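Local coordinates for uncharacterized protein (Agrobacterium tumefaciens, PDB 3D01) that is of unknown function but belongs to the YjgF family, whose trimeric members include the endoribonuclease L-PSP proteins and share a chorismate mutase-like fold, at residues I[43-48]-I[86-91]; I[50-55]-I[151-156]; I[80-85]-I[126-131]; I[103-108]-I[157-162]. One frame throughout, in Å; residues are numbered along the deposited sequence.

Contact 1: residues I[43-48]-I[86-91]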
loop_
_atom_site.group_PDB
_atom_site.type_symbol
_atom_site.label_atom_id
_atom_site.label_comp_id
_atom_site.label_asym_id
_atom_site.label_seq_id
_atom_site.Cartn_x
_atom_site.Cartn_y
_atom_site.Cartn_z
ATOM N N ASN I 43 -15.029 -2.886 -10.106
ATOM C CA ASN I 43 -14.678 -1.682 -10.864
ATOM C C ASN I 43 -13.393 -0.989 -10.364
ATOM O O ASN I 43 -13.203 0.196 -10.595
ATOM C CB ASN I 43 -15.834 -0.691 -10.909
ATOM C CG ASN I 43 -16.081 -0.001 -9.618
ATOM O OD1 ASN I 43 -15.530 -0.361 -8.583
ATOM N ND2 ASN I 43 -16.941 1.018 -9.655
ATOM N N LEU I 44 -12.545 -1.758 -9.678
ATOM C CA LEU I 44 -11.227 -1.283 -9.223
ATOM C C LEU I 44 -10.131 -1.998 -10.004
ATOM O O LEU I 44 -10.116 -3.221 -10.123
ATOM C CB LEU I 44 -11.035 -1.490 -7.729
ATOM C CG LEU I 44 -11.904 -0.606 -6.827
ATOM C CD1 LEU I 44 -11.651 -0.930 -5.350
ATOM C CD2 LEU I 44 -11.740 0.872 -7.059
ATOM N N LEU I 45 -9.231 -1.186 -10.537
ATOM C CA LEU I 45 -8.077 -1.597 -11.319
ATOM C C LEU I 45 -6.867 -1.329 -10.438
ATOM O O LEU I 45 -6.643 -0.194 -10.039
ATOM C CB LEU I 45 -7.962 -0.747 -12.585
ATOM C CG LEU I 45 -6.727 -0.849 -13.494
ATOM C CD1 LEU I 45 -6.453 -2.299 -14.003
ATOM C CD2 LEU I 45 -6.856 0.123 -14.665
ATOM N N TYR I 46 -6.131 -2.390 -10.139
ATOM C CA TYR I 46 -4.897 -2.319 -9.334
ATOM C C TYR I 46 -3.715 -2.413 -10.263
ATOM O O TYR I 46 -3.496 -3.454 -10.894
ATOM C CB TYR I 46 -4.830 -3.506 -8.398
ATOM C CG TYR I 46 -5.655 -3.324 -7.180
ATOM C CD1 TYR I 46 -5.038 -3.013 -5.988
ATOM C CD2 TYR I 46 -7.024 -3.458 -7.206
ATOM C CE1 TYR I 46 -5.746 -2.843 -4.834
ATOM C CE2 TYR I 46 -7.786 -3.279 -6.003
ATOM C CZ TYR I 46 -7.118 -2.960 -4.844
ATOM O OH TYR I 46 -7.748 -2.789 -3.627
ATOM N N VAL I 47 -2.943 -1.334 -10.338
ATOM C CA VAL I 47 -1.818 -1.272 -11.240
ATOM C C VAL I 47 -0.571 -1.521 -10.405
ATOM O O VAL I 47 -0.388 -0.901 -9.340
ATOM C CB VAL I 47 -1.705 0.108 -11.946
ATOM C CG1 VAL I 47 -0.520 0.119 -12.916
ATOM C CG2 VAL I 47 -3.019 0.471 -12.659
ATOM N N SER I 48 0.274 -2.421 -10.905
ATOM C CA SER I 48 1.557 -2.767 -10.249
ATOM C C SER I 48 2.495 -1.561 -10.223
ATOM O O SER I 48 2.370 -0.648 -11.039
ATOM C CB SER I 48 2.223 -3.879 -11.019
ATOM O OG SER I 48 1.533 -5.099 -10.835
ATOM N N ALA I 86 -0.134 4.105 -19.286
ATOM C CA ALA I 86 0.006 3.077 -20.313
ATOM C C ALA I 86 -0.633 1.754 -19.887
ATOM O O ALA I 86 -1.302 1.111 -20.680
ATOM C CB ALA I 86 1.472 2.878 -20.716
ATOM N N GLN I 87 -0.478 1.346 -18.626
ATOM C CA GLN I 87 -1.103 0.100 -18.163
ATOM C C GLN I 87 -2.616 0.235 -18.067
ATOM O O GLN I 87 -3.351 -0.690 -18.380
ATOM C CB GLN I 87 -0.557 -0.291 -16.786
ATOM C CG GLN I 87 0.953 -0.559 -16.789
ATOM C CD GLN I 87 1.404 -1.716 -17.657
ATOM O OE1 GLN I 87 0.613 -2.537 -18.135
ATOM N NE2 GLN I 87 2.711 -1.801 -17.841
ATOM N N VAL I 88 -3.083 1.391 -17.612
ATOM C CA VAL I 88 -4.503 1.627 -17.508
ATOM C C VAL I 88 -5.113 1.605 -18.915
ATOM O O VAL I 88 -6.171 1.029 -19.106
ATOM C CB VAL I 88 -4.832 2.968 -16.840
ATOM C CG1 VAL I 88 -6.335 3.177 -16.816
ATOM C CG2 VAL I 88 -4.246 3.040 -15.395
ATOM N N LYS I 89 -4.456 2.244 -19.867
ATOM C CA LYS I 89 -4.938 2.222 -21.265
ATOM C C LYS I 89 -5.085 0.788 -21.772
ATOM O O LYS I 89 -6.120 0.444 -22.396
ATOM C CB LYS I 89 -3.990 3.011 -22.177
ATOM C CG LYS I 89 -4.522 3.138 -23.618
ATOM C CD LYS I 89 -3.646 4.025 -24.465
ATOM C CE LYS I 89 -4.129 3.995 -25.945
ATOM N NZ LYS I 89 -3.205 4.701 -26.824
ATOM N N ALA I 90 -4.066 -0.036 -21.534
ATOM C CA ALA I 90 -4.110 -1.466 -21.847
ATOM C C ALA I 90 -5.289 -2.182 -21.171
ATOM O O ALA I 90 -6.045 -2.954 -21.817
ATOM C CB ALA I 90 -2.784 -2.136 -21.477
ATOM N N ALA I 91 -5.469 -1.900 -19.884
ATOM C CA ALA I 91 -6.512 -2.504 -19.072
ATOM C C ALA I 91 -7.919 -2.186 -19.601
ATOM O O ALA I 91 -8.843 -2.992 -19.467
ATOM C CB ALA I 91 -6.388 -2.024 -17.612
#

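Contact 2: residues I[50-55]-I[151-156]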
loop_
_atom_site.group_PDB
_atom_site.type_symbol
_atom_site.label_atom_id
_atom_site.label_comp_id
_atom_site.label_asym_id
_atom_site.label_seq_id
_atom_site.Cartn_x
_atom_site.Cartn_y
_atom_site.Cartn_z
ATOM N N GLN I 50 5.174 0.918 -10.994
ATOM C CA GLN I 50 5.791 1.287 -12.251
ATOM C C GLN I 50 7.028 2.082 -11.918
ATOM O O GLN I 50 7.028 2.897 -10.968
ATOM C CB GLN I 50 4.833 2.140 -13.094
ATOM C CG GLN I 50 3.513 1.451 -13.480
ATOM C CD GLN I 50 3.717 0.131 -14.172
ATOM O OE1 GLN I 50 3.222 -0.906 -13.710
ATOM N NE2 GLN I 50 4.408 0.157 -15.311
ATOM N N LEU I 51 8.033 1.893 -12.761
ATOM C CA LEU I 51 9.343 2.497 -12.642
ATOM C C LEU I 51 9.447 3.578 -13.707
ATOM O O LEU I 51 8.573 3.658 -14.583
ATOM C CB LEU I 51 10.409 1.415 -12.841
ATOM C CG LEU I 51 10.269 0.171 -11.954
ATOM C CD1 LEU I 51 11.390 -0.870 -12.266
ATOM C CD2 LEU I 51 10.285 0.564 -10.466
ATOM N N PRO I 52 10.475 4.435 -13.631
ATOM C CA PRO I 52 10.561 5.553 -14.584
ATOM C C PRO I 52 11.131 5.143 -15.945
ATOM O O PRO I 52 12.237 5.546 -16.294
ATOM C CB PRO I 52 11.445 6.594 -13.861
ATOM C CG PRO I 52 12.174 5.820 -12.822
ATOM C CD PRO I 52 11.488 4.512 -12.562
HETATM N N MSE I 53 10.353 4.331 -16.671
HETATM C CA MSE I 53 10.755 3.741 -17.951
HETATM C C MSE I 53 10.515 4.717 -19.085
HETATM O O MSE I 53 9.412 5.245 -19.237
HETATM C CB MSE I 53 9.903 2.502 -18.265
HETATM C CG MSE I 53 9.866 1.439 -17.229
HETATM SE SE MSE I 53 11.687 0.864 -16.901
HETATM C CE MSE I 53 12.101 0.280 -18.717
ATOM N N GLU I 54 11.548 4.927 -19.895
ATOM C CA GLU I 54 11.480 5.768 -21.077
ATOM C C GLU I 54 12.346 5.048 -22.117
ATOM O O GLU I 54 13.495 4.725 -21.831
ATOM C CB GLU I 54 12.032 7.169 -20.780
ATOM C CG GLU I 54 11.650 8.198 -21.844
ATOM C CD GLU I 54 11.996 9.638 -21.481
ATOM O OE1 GLU I 54 13.050 9.879 -20.841
ATOM O OE2 GLU I 54 11.227 10.549 -21.881
ATOM N N SER I 55 11.770 4.728 -23.283
ATOM C CA SER I 55 12.482 3.979 -24.335
ATOM C C SER I 55 13.035 2.666 -23.852
ATOM O O SER I 55 14.143 2.266 -24.211
ATOM C CB SER I 55 13.622 4.812 -24.904
ATOM O OG SER I 55 13.121 6.066 -25.316
ATOM N N PHE I 151 16.128 -2.154 -9.841
ATOM C CA PHE I 151 16.893 -1.565 -10.967
ATOM C C PHE I 151 17.508 -0.219 -10.633
ATOM O O PHE I 151 17.917 0.518 -11.508
ATOM C CB PHE I 151 16.041 -1.499 -12.239
ATOM C CG PHE I 151 15.486 -2.829 -12.642
ATOM C CD1 PHE I 151 16.244 -3.692 -13.409
ATOM C CD2 PHE I 151 14.215 -3.235 -12.231
ATOM C CE1 PHE I 151 15.733 -4.949 -13.772
ATOM C CE2 PHE I 151 13.711 -4.476 -12.584
ATOM C CZ PHE I 151 14.481 -5.327 -13.370
ATOM N N ASN I 152 17.554 0.085 -9.333
ATOM C CA ASN I 152 18.061 1.345 -8.830
ATOM C C ASN I 152 17.200 2.497 -9.279
ATOM O O ASN I 152 17.661 3.634 -9.335
ATOM C CB ASN I 152 19.520 1.548 -9.258
ATOM C CG ASN I 152 20.280 2.491 -8.341
ATOM O OD1 ASN I 152 19.850 2.789 -7.219
ATOM N ND2 ASN I 152 21.411 2.996 -8.837
ATOM N N ALA I 153 15.920 2.217 -9.567
ATOM C CA ALA I 153 14.973 3.297 -9.897
ATOM C C ALA I 153 14.943 4.294 -8.740
ATOM O O ALA I 153 14.946 3.895 -7.549
ATOM C CB ALA I 153 13.583 2.739 -10.150
ATOM N N SER I 154 14.838 5.570 -9.081
ATOM C CA SER I 154 14.721 6.620 -8.074
ATOM C C SER I 154 13.317 6.678 -7.471
ATOM O O SER I 154 13.159 7.102 -6.331
ATOM C CB SER I 154 15.132 7.991 -8.632
ATOM O OG SER I 154 16.497 7.992 -9.023
ATOM N N VAL I 155 12.308 6.271 -8.259
ATOM C CA VAL I 155 10.915 6.333 -7.848
ATOM C C VAL I 155 10.175 5.114 -8.435
ATOM O O VAL I 155 10.499 4.643 -9.545
ATOM C CB VAL I 155 10.198 7.645 -8.353
ATOM C CG1 VAL I 155 8.715 7.707 -7.832
ATOM C CG2 VAL I 155 11.034 8.904 -8.047
ATOM N N GLU I 156 9.216 4.620 -7.675
ATOM C CA GLU I 156 8.271 3.610 -8.118
ATOM C C GLU I 156 6.882 4.007 -7.581
ATOM O O GLU I 156 6.728 4.476 -6.430
ATOM C CB GLU I 156 8.652 2.239 -7.572
ATOM C CG GLU I 156 7.689 1.130 -7.894
ATOM C CD GLU I 156 8.023 -0.190 -7.137
ATOM O OE1 GLU I 156 9.186 -0.393 -6.742
ATOM O OE2 GLU I 156 7.112 -1.024 -6.919
#

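Contact 3: residues I[80-85]-I[126-131]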
loop_
_atom_site.group_PDB
_atom_site.type_symbol
_atom_site.label_atom_id
_atom_site.label_comp_id
_atom_site.label_asym_id
_atom_site.label_seq_id
_atom_site.Cartn_x
_atom_site.Cartn_y
_atom_site.Cartn_z
ATOM N N CYS I 80 6.960 7.429 -14.132
ATOM C CA CYS I 80 6.198 6.408 -13.443
ATOM C C CYS I 80 4.718 6.573 -13.765
ATOM O O CYS I 80 4.041 5.598 -14.082
ATOM C CB CYS I 80 6.419 6.487 -11.923
ATOM S SG CYS I 80 8.082 6.034 -11.406
ATOM N N ALA I 81 4.237 7.804 -13.659
ATOM C CA ALA I 81 2.829 8.145 -13.943
ATOM C C ALA I 81 2.445 7.839 -15.377
ATOM O O ALA I 81 1.360 7.347 -15.621
ATOM C CB ALA I 81 2.564 9.616 -13.626
ATOM N N VAL I 82 3.320 8.119 -16.324
ATOM C CA VAL I 82 3.037 7.809 -17.759
ATOM C C VAL I 82 2.944 6.279 -17.956
ATOM O O VAL I 82 2.082 5.753 -18.669
ATOM C CB VAL I 82 4.116 8.450 -18.696
ATOM C CG1 VAL I 82 4.052 7.883 -20.150
ATOM C CG2 VAL I 82 4.028 9.998 -18.676
ATOM N N ASN I 83 3.821 5.539 -17.283
ATOM C CA ASN I 83 3.756 4.093 -17.326
ATOM C C ASN I 83 2.491 3.563 -16.661
ATOM O O ASN I 83 1.889 2.621 -17.155
ATOM C CB ASN I 83 5.037 3.479 -16.739
ATOM C CG ASN I 83 6.212 3.602 -17.687
ATOM O OD1 ASN I 83 7.013 4.548 -17.629
ATOM N ND2 ASN I 83 6.305 2.672 -18.580
ATOM N N ILE I 84 2.042 4.211 -15.592
ATOM C CA ILE I 84 0.755 3.856 -14.983
ATOM C C ILE I 84 -0.327 4.067 -16.035
ATOM O O ILE I 84 -1.117 3.178 -16.274
ATOM C CB ILE I 84 0.425 4.675 -13.698
ATOM C CG1 ILE I 84 1.302 4.195 -12.517
ATOM C CG2 ILE I 84 -1.057 4.518 -13.298
ATOM C CD1 ILE I 84 1.260 5.114 -11.305
ATOM N N LEU I 85 -0.324 5.230 -16.679
ATOM C CA LEU I 85 -1.360 5.528 -17.708
ATOM C C LEU I 85 -1.335 4.523 -18.876
ATOM O O LEU I 85 -2.397 4.126 -19.394
ATOM C CB LEU I 85 -1.218 6.959 -18.185
ATOM C CG LEU I 85 -1.558 8.044 -17.162
ATOM C CD1 LEU I 85 -1.274 9.462 -17.750
ATOM C CD2 LEU I 85 -3.020 7.901 -16.709
ATOM N N SER I 126 1.528 13.374 -9.422
ATOM C CA SER I 126 0.188 13.873 -9.119
ATOM C C SER I 126 -0.232 14.989 -10.063
ATOM O O SER I 126 -1.368 14.993 -10.552
ATOM C CB SER I 126 0.087 14.350 -7.667
ATOM O OG SER I 126 0.360 13.311 -6.766
ATOM N N ASN I 127 0.677 15.934 -10.310
ATOM C CA ASN I 127 0.394 17.076 -11.188
ATOM C C ASN I 127 0.110 16.620 -12.634
ATOM O O ASN I 127 -0.820 17.109 -13.311
ATOM C CB ASN I 127 1.570 18.039 -11.161
ATOM C CG ASN I 127 1.701 18.791 -9.840
ATOM O OD1 ASN I 127 0.783 18.821 -9.001
ATOM N ND2 ASN I 127 2.847 19.420 -9.656
ATOM N N LEU I 128 0.889 15.660 -13.089
ATOM C CA LEU I 128 0.763 15.143 -14.437
ATOM C C LEU I 128 -0.588 14.437 -14.575
ATOM O O LEU I 128 -1.348 14.697 -15.508
ATOM C CB LEU I 128 1.961 14.218 -14.798
ATOM C CG LEU I 128 1.922 13.596 -16.205
ATOM C CD1 LEU I 128 3.316 13.272 -16.747
ATOM C CD2 LEU I 128 0.995 12.361 -16.296
ATOM N N ILE I 129 -0.899 13.558 -13.639
ATOM C CA ILE I 129 -2.170 12.820 -13.664
ATOM C C ILE I 129 -3.418 13.714 -13.552
ATOM O O ILE I 129 -4.368 13.526 -14.324
ATOM C CB ILE I 129 -2.198 11.752 -12.559
ATOM C CG1 ILE I 129 -1.176 10.668 -12.907
ATOM C CG2 ILE I 129 -3.627 11.231 -12.366
ATOM C CD1 ILE I 129 -0.971 9.644 -11.835
ATOM N N ALA I 130 -3.423 14.655 -12.607
ATOM C CA ALA I 130 -4.527 15.608 -12.473
ATOM C C ALA I 130 -4.681 16.491 -13.715
ATOM O O ALA I 130 -5.835 16.751 -14.145
ATOM C CB ALA I 130 -4.358 16.449 -11.235
ATOM N N THR I 131 -3.560 16.920 -14.314
ATOM C CA THR I 131 -3.592 17.728 -15.547
ATOM C C THR I 131 -4.237 17.031 -16.748
ATOM O O THR I 131 -5.091 17.612 -17.412
ATOM C CB THR I 131 -2.192 18.239 -15.947
ATOM O OG1 THR I 131 -1.690 19.048 -14.884
ATOM C CG2 THR I 131 -2.239 19.071 -17.247
#

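Contact 4: residues I[103-108]-I[157-162]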
loop_
_atom_site.group_PDB
_atom_site.type_symbol
_atom_site.label_atom_id
_atom_site.label_comp_id
_atom_site.label_asym_id
_atom_site.label_seq_id
_atom_site.Cartn_x
_atom_site.Cartn_y
_atom_site.Cartn_z
ATOM N N ILE I 103 -8.053 6.644 -7.621
ATOM C CA ILE I 103 -8.412 6.519 -6.220
ATOM C C ILE I 103 -7.218 6.755 -5.312
ATOM O O ILE I 103 -7.286 7.530 -4.325
ATOM C CB ILE I 103 -9.025 5.135 -5.917
ATOM C CG1 ILE I 103 -10.423 5.030 -6.558
ATOM C CG2 ILE I 103 -9.141 4.908 -4.373
ATOM C CD1 ILE I 103 -11.418 6.052 -6.006
ATOM N N LYS I 104 -6.113 6.123 -5.678
ATOM C CA LYS I 104 -4.905 6.194 -4.834
ATOM C C LYS I 104 -3.635 5.968 -5.649
ATOM O O LYS I 104 -3.612 5.149 -6.541
ATOM C CB LYS I 104 -5.027 5.149 -3.707
ATOM C CG LYS I 104 -3.829 5.010 -2.757
ATOM C CD LYS I 104 -3.792 6.194 -1.807
ATOM C CE LYS I 104 -2.663 6.017 -0.773
ATOM N NZ LYS I 104 -2.839 4.781 0.090
ATOM N N LEU I 105 -2.595 6.726 -5.324
ATOM C CA LEU I 105 -1.230 6.420 -5.759
ATOM C C LEU I 105 -0.359 6.249 -4.508
ATOM O O LEU I 105 -0.439 7.061 -3.567
ATOM C CB LEU I 105 -0.628 7.567 -6.589
ATOM C CG LEU I 105 -1.313 8.003 -7.872
ATOM C CD1 LEU I 105 -0.455 9.149 -8.447
ATOM C CD2 LEU I 105 -1.475 6.865 -8.866
ATOM N N ASN I 106 0.474 5.229 -4.529
ATOM C CA ASN I 106 1.545 5.065 -3.530
ATOM C C ASN I 106 2.868 5.398 -4.219
ATOM O O ASN I 106 3.281 4.706 -5.141
ATOM C CB ASN I 106 1.556 3.653 -2.928
ATOM C CG ASN I 106 0.243 3.293 -2.260
ATOM O OD1 ASN I 106 -0.497 2.407 -2.724
ATOM N ND2 ASN I 106 -0.060 3.970 -1.173
ATOM N N GLY I 107 3.498 6.486 -3.774
ATOM C CA GLY I 107 4.735 6.990 -4.332
ATOM C C GLY I 107 5.907 6.630 -3.439
ATOM O O GLY I 107 6.014 7.117 -2.308
ATOM N N PHE I 108 6.774 5.768 -3.966
ATOM C CA PHE I 108 7.938 5.282 -3.263
ATOM C C PHE I 108 9.163 5.961 -3.845
ATOM O O PHE I 108 9.450 5.789 -5.021
ATOM C CB PHE I 108 8.071 3.771 -3.444
ATOM C CG PHE I 108 6.820 3.010 -3.153
ATOM C CD1 PHE I 108 6.294 2.992 -1.891
ATOM C CD2 PHE I 108 6.184 2.289 -4.144
ATOM C CE1 PHE I 108 5.137 2.289 -1.616
ATOM C CE2 PHE I 108 5.029 1.572 -3.868
ATOM C CZ PHE I 108 4.517 1.565 -2.618
ATOM N N ILE I 157 5.872 3.809 -8.406
ATOM C CA ILE I 157 4.534 4.312 -8.068
ATOM C C ILE I 157 3.519 3.294 -8.542
ATOM O O ILE I 157 3.543 2.896 -9.708
ATOM C CB ILE I 157 4.193 5.697 -8.725
ATOM C CG1 ILE I 157 5.249 6.793 -8.462
ATOM C CG2 ILE I 157 2.803 6.202 -8.235
ATOM C CD1 ILE I 157 4.838 8.208 -8.979
ATOM N N ASP I 158 2.655 2.859 -7.621
ATOM C CA ASP I 158 1.538 1.994 -7.963
ATOM C C ASP I 158 0.232 2.797 -7.854
ATOM O O ASP I 158 0.235 3.978 -7.442
ATOM C CB ASP I 158 1.548 0.683 -7.159
ATOM C CG ASP I 158 1.148 0.834 -5.707
ATOM O OD1 ASP I 158 0.479 1.822 -5.297
ATOM O OD2 ASP I 158 1.521 -0.092 -4.957
ATOM N N ALA I 159 -0.871 2.176 -8.271
ATOM C CA ALA I 159 -2.131 2.907 -8.339
ATOM C C ALA I 159 -3.335 1.985 -8.210
ATOM O O ALA I 159 -3.277 0.815 -8.551
ATOM C CB ALA I 159 -2.228 3.679 -9.649
ATOM N N ILE I 160 -4.409 2.567 -7.707
ATOM C CA ILE I 160 -5.731 1.964 -7.730
ATOM C C ILE I 160 -6.638 2.989 -8.438
ATOM O O ILE I 160 -6.659 4.186 -8.100
ATOM C CB ILE I 160 -6.281 1.709 -6.321
ATOM C CG1 ILE I 160 -5.334 0.827 -5.502
ATOM C CG2 ILE I 160 -7.712 1.179 -6.391
ATOM C CD1 ILE I 160 -5.626 0.862 -4.010
ATOM N N VAL I 161 -7.360 2.508 -9.446
ATOM C CA VAL I 161 -8.159 3.364 -10.309
ATOM C C VAL I 161 -9.573 2.747 -10.396
ATOM O O VAL I 161 -9.738 1.542 -10.572
ATOM C CB VAL I 161 -7.522 3.455 -11.716
ATOM C CG1 VAL I 161 -8.361 4.326 -12.624
ATOM C CG2 VAL I 161 -6.030 3.913 -11.672
ATOM N N GLU I 162 -10.586 3.570 -10.207
ATOM C CA GLU I 162 -11.971 3.125 -10.380
ATOM C C GLU I 162 -12.298 3.313 -11.851
ATOM O O GLU I 162 -12.039 4.387 -12.422
ATOM C CB GLU I 162 -12.908 3.961 -9.522
ATOM C CG GLU I 162 -14.381 3.617 -9.712
ATOM C CD GLU I 162 -15.285 4.547 -8.972
ATOM O OE1 GLU I 162 -15.328 4.499 -7.741
ATOM O OE2 GLU I 162 -15.996 5.323 -9.622
#

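Contact 1: residues I[43-48]-I[86-91]
In the last turn of helix 70-91 the amide A91 N donates to Q87 O at 2.9 Å, and both residues of this helical bond also touch the strand. The contact is helix-on-sheet packing in the YjgF (chorismate mutase-like) alpha/beta fold. The short axes pass 9.3 Å apart, with their N-to-C directions 137° from each other, and the strand meets the helix through apolar groups without a hydrogen bond between them. L45 and V47, two positions apart and therefore on the same face of the sheet, both point toward the helix; Y46 between them faces the other way, onto Y46 of the third subunit. With CG swung anti to its backbone N (chi1 172°), L45 reaches toward the helix so that both methyls straddle A91: its CD1 lies 3.6 Å from A91 CB. An alanine suits this place because its single methyl fits the fork of the leucine. L45 CD2 also leans on V88 CG1, 3.8 Å away. The two valines cross at about a right angle, V47 CG2 meeting V88 CG2 at 3.9 Å. Q87 contributes only its aliphatic base, since a bend at chi2 turns the amide away from the strand; V47 CG1 rests 3.9 Å from Q87 CB.

Contact 2: residues I[50-55]-I[151-156]
Q50 and L51 run alongside E156 where strands 44-54 and 155-163 begin to part: the CA atoms of L51 and E156 are 4.8 Å apart, and no hydrogen bond joins the two segments. Instead Q50 O receives the CA-H of E156, with a CA to O distance of 3.2 Å and an angle of 144° at the hydrogen. L51 carries most of the side-chain contact. Its CG lies opposite its own carbonyl carbon (chi1 -53°), and from there the two methyls spread to different partners. CD2 lies over the aliphatic stem of E156, 3.7 Å from E156 CG, whose extended chain sends the carboxylate on to a weak bond with the backbone of A143 in the second subunit. CD1 approaches the F151 ring obliquely, 3.7 Å from F151 CD2; that ring also stacks on H119 of the second subunit. P52 is the centre of an inverse gamma turn, closed by M53 N donating to L51 O at 2.8 Å, and this turn bends the chain away from the mixed sheet of the YjgF fold. The proline ring packs against the small A153, P52 CD 3.7 Å from A153 CB. P52 CD also sits 3.2 Å from V155 O, a buried carbonyl with no hydrogen-bonding partner in the model. Next to A153, N152 ND2 hydrogen-bonds to the PG5 molecule, probably taken from the crystallisation liquor, in a pocket shared with T61 and D67.

Contact 3: residues I[80-85]-I[126-131]
A81 sets its methyl against I129 and L128, where segments 80-85 and 126-131 come closest. Both helices lie on one side of the sheet in the YjgF fold, and helix 118-133 forms the connection of a beta-alpha-beta crossover between the parallel strands 99-110 and 140-146. The short axes are 9.6 Å apart and diverge by 39°, so the helices run roughly parallel. A small residue at A81 allows the backbones to near each other, its CA and that of I129 being 6.9 Å apart. The ethyl arm of I129 lies across the methyl, with A81 CB 4.0 Å from I129 CG1 and as far from its terminal CD1. One step on, V82 CG2 meets L128 CD1 at 3.9 Å, the two side chains crossing at about a right angle. Beyond it, I84 packs on I157 and A159 of strand 155-163. L85, a turn after A81, slides past L128 in the opposite direction, L85 CD1 coming within 4.0 Å of L128 CD2. L128 is thus the branched filler between the helices: a chi1 of 179° stretches it away from its own amide and across the groove, giving one methyl to V82 and the other to A81 and L85. L18 of helix 3-21 and F23 also touch V82 and L128. On an exposed side of the second helix, T131 satisfies its hydroxyl within its own helix: T131 OG1 donates to N127 O at 2.6 Å, from the face of that carbonyl opposite to the one reached by T131 N.

Contact 4: residues I[103-108]-I[157-162]
I160 O is gripped by two successive amides, I103 N at 2.9 Å and K104 N at 3.1 Å, which makes a classic beta bulge in this antiparallel pair. K104 N lies in the carbonyl plane of I160, on a lone pair, while I103 N stands 17° off that plane. The return bond, I160 N to K104 O at 2.9 Å, completes the hydrogen-bonded pair. Further along, N106 and D158 pair through two longer bonds, and N106 N sits well above the carbonyl plane of D158, 3.2 Å from D158 O. This face mixes polar K104, N106 and D158 with apolar I160 and is turned to the neighbouring subunits, where both charges are answered: D158 by K104 of the second subunit, K104 by D158 of the third. D158 CG sits in the crowded position between its backbone N and carbonyl carbon (chi1 74°), bringing OD2 to the edge of the F108 ring, 4.0 Å from F108 CE2. The other face is apolar. L105 CD2 presses on A159 CB at 3.4 Å, tighter than the usual van der Waals distance, and L105 CB meets I157 CG2 at 4.0 Å. Helices 70-91 and 118-133 cover this apolar face through I84 and I129, while strand 140-146 flanks 103-108 and strand 44-54 flanks 157-162 within the sheet.

Strand 155-163 joins contacts 1, 2 and 4 in one sheet. Its two sides are bonded to neighbours, probably through L45 N to V161 O (2.8 Å) between contacts 1 and 4, and through E156 O to F108 N (2.8 Å) between contacts 2 and 4. Contact 3 packs on contact 4, their centres about 10 Å apart, with I129 CD1 3.5 Å from L105 CD1; it adjoins contact 1 along helix 70-91. Contacts 1 and 2, about 18 Å apart between centres, mark separate parts of strand 44-54. The PG5 pocket touches contact 2 through N152, while K104 and D158 of contact 4 serve the trimer interface.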